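Local coordinates for malonyl CoA-acyl carrier protein transacylase (PDB 2QC3) that transfers the malonyl group from malonyl-CoA to the acyl carrier protein, supplying malonyl-ACP for fatty acid biosynthesis, at residues Lys123-Glu128 with Glu197-Ala202. Sequence-based numbering, arbitrary orientation.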
loop_
_atom_site.group_PDB
_atom_site.type_symbol
_atom_site.label_atom_id
_atom_site.label_comp_id
_atom_site.label_asym_id
_atom_site.label_seq_id
_atom_site.Cartn_x
_atom_site.Cartn_y
_atom_site.Cartn_z
ATOM N N LYS A 123 7.290 -8.355 -14.204
ATOM C CA LYS A 123 7.473 -9.539 -15.034
ATOM C C LYS A 123 6.118 -10.157 -15.374
ATOM O O LYS A 123 5.844 -10.501 -16.525
ATOM C CB LYS A 123 8.309 -10.560 -14.270
ATOM C CG LYS A 123 9.431 -11.204 -15.046
ATOM C CD LYS A 123 10.282 -12.033 -14.098
ATOM C CE LYS A 123 11.470 -12.657 -14.802
ATOM N NZ LYS A 123 12.232 -13.572 -13.908
ATOM N N ALA A 124 5.271 -10.294 -14.356
ATOM C CA ALA A 124 3.951 -10.881 -14.531
ATOM C C ALA A 124 3.055 -10.073 -15.468
ATOM O O ALA A 124 2.249 -10.644 -16.195
ATOM C CB ALA A 124 3.270 -11.063 -13.163
ATOM N N CYS A 125 3.195 -8.753 -15.446
ATOM C CA CYS A 125 2.389 -7.880 -16.296
ATOM C C CYS A 125 2.661 -8.135 -17.773
ATOM O O CYS A 125 1.878 -7.755 -18.640
ATOM C CB CYS A 125 2.684 -6.412 -15.981
ATOM S SG CYS A 125 2.174 -5.904 -14.338
ATOM N N ALA A 126 3.777 -8.787 -18.049
ATOM C CA ALA A 126 4.167 -9.089 -19.415
ATOM C C ALA A 126 3.560 -10.391 -19.940
ATOM O O ALA A 126 3.492 -10.607 -21.155
ATOM C CB ALA A 126 5.671 -9.158 -19.488
ATOM N N THR A 127 3.099 -11.251 -19.040
ATOM C CA THR A 127 2.549 -12.532 -19.472
ATOM C C THR A 127 1.120 -12.446 -19.987
ATOM O O THR A 127 0.627 -13.386 -20.600
ATOM C CB THR A 127 2.628 -13.591 -18.343
ATOM O OG1 THR A 127 1.751 -13.229 -17.269
ATOM C CG2 THR A 127 4.059 -13.691 -17.817
ATOM N N GLU A 128 0.471 -11.309 -19.752
ATOM C CA GLU A 128 -0.899 -11.101 -20.198
ATOM C C GLU A 128 -1.153 -9.596 -20.266
ATOM O O GLU A 128 -0.631 -8.849 -19.449
ATOM C CB GLU A 128 -1.871 -11.726 -19.197
ATOM C CG GLU A 128 -3.123 -12.281 -19.821
ATOM C CD GLU A 128 -2.969 -13.736 -20.197
ATOM O OE1 GLU A 128 -2.749 -14.554 -19.283
ATOM O OE2 GLU A 128 -3.064 -14.063 -21.395
ATOM N N GLU A 197 -5.276 -13.131 -10.155
ATOM C CA GLU A 197 -4.531 -14.318 -10.543
ATOM C C GLU A 197 -3.484 -14.015 -11.618
ATOM O O GLU A 197 -2.515 -14.759 -11.772
ATOM C CB GLU A 197 -5.493 -15.405 -11.034
ATOM C CG GLU A 197 -6.291 -16.058 -9.917
ATOM C CD GLU A 197 -5.436 -16.942 -9.013
ATOM O OE1 GLU A 197 -4.328 -16.514 -8.613
ATOM O OE2 GLU A 197 -5.884 -18.066 -8.691
ATOM N N PHE A 198 -3.665 -12.917 -12.349
ATOM C CA PHE A 198 -2.712 -12.559 -13.396
ATOM C C PHE A 198 -1.325 -12.239 -12.841
ATOM O O PHE A 198 -0.343 -12.202 -13.585
ATOM C CB PHE A 198 -3.253 -11.397 -14.245
ATOM C CG PHE A 198 -4.461 -11.772 -15.070
ATOM C CD1 PHE A 198 -5.745 -11.404 -14.668
ATOM C CD2 PHE A 198 -4.315 -12.563 -16.205
ATOM C CE1 PHE A 198 -6.870 -11.826 -15.384
ATOM C CE2 PHE A 198 -5.427 -12.991 -16.930
ATOM C CZ PHE A 198 -6.711 -12.625 -16.519
ATOM N N MET A 199 -1.241 -12.016 -11.532
ATOM C CA MET A 199 0.047 -11.749 -10.904
ATOM C C MET A 199 0.672 -13.071 -10.451
ATOM O O MET A 199 1.792 -13.088 -9.965
ATOM C CB MET A 199 -0.118 -10.819 -9.694
ATOM C CG MET A 199 -0.512 -9.392 -10.048
ATOM S SD MET A 199 0.717 -8.628 -11.122
ATOM C CE MET A 199 -0.017 -8.913 -12.730
ATOM N N ALA A 200 -0.056 -14.173 -10.627
ATOM C CA ALA A 200 0.414 -15.494 -10.207
ATOM C C ALA A 200 1.872 -15.813 -10.527
ATOM O O ALA A 200 2.568 -16.390 -9.702
ATOM C CB ALA A 200 -0.488 -16.585 -10.788
ATOM N N PRO A 201 2.351 -15.452 -11.727
ATOM C CA PRO A 201 3.752 -15.763 -12.033
ATOM C C PRO A 201 4.769 -15.033 -11.157
ATOM O O PRO A 201 5.950 -15.386 -11.133
ATOM C CB PRO A 201 3.874 -15.425 -13.522
ATOM C CG PRO A 201 2.780 -14.430 -13.761
ATOM C CD PRO A 201 1.649 -14.924 -12.910
ATOM N N ALA A 202 4.311 -14.030 -10.415
ATOM C CA ALA A 202 5.200 -13.280 -9.531
ATOM C C ALA A 202 5.317 -13.939 -8.153
ATOM O O ALA A 202 6.212 -13.607 -7.378
ATOM C CB ALA A 202 4.698 -11.841 -9.378
HETATM O O HOH W 1 -0.554 -12.258 -16.225
#
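Ala124, in the C-terminal part of helix 107-125, and Met199, in the 3-10 turn 197-199, are nearest across the contact, their CA atoms 5.4 Å apart; no direct hydrogen bond joins the two segments. The methyl of Ala124 packs against Pro201, Met199, Ala202 and the carbonyl oxygen of Phe198. Its CB lies tightly against Pro201 CG at 3.5 Å. Met199 starts out away from the helix, but bends at chi2 and chi3 bring CE back to Ala124 CB at 4.0 Å, with Cys125 SG also in contact. The contact joins this helix of the acyltransferase domain, just before strand 130-136 of the mixed sheet, to the loop between strand 184-187 and helix 203-211, which also carries His195, probably a catalytic residue; the side chains of Met199 and His195 are about 6 Å apart. With chi1 67°, Thr127 turns OG1 back to Ala124 O, a 2.8 Å bond in the carbonyl plane, and that oxygen also accepts from Thr127 N. A water within hydrogen-bonding distance of both Thr127 OG1 and Phe198 O (2.6 Å from its oxygen to the latter) links the segments. Glu128 CG packs obliquely on Phe198 CE2 at 3.8 Å; its carboxylate stands 77° from the ring plane, OE1 at the ring edge and OE2 salt-bridged to Arg168.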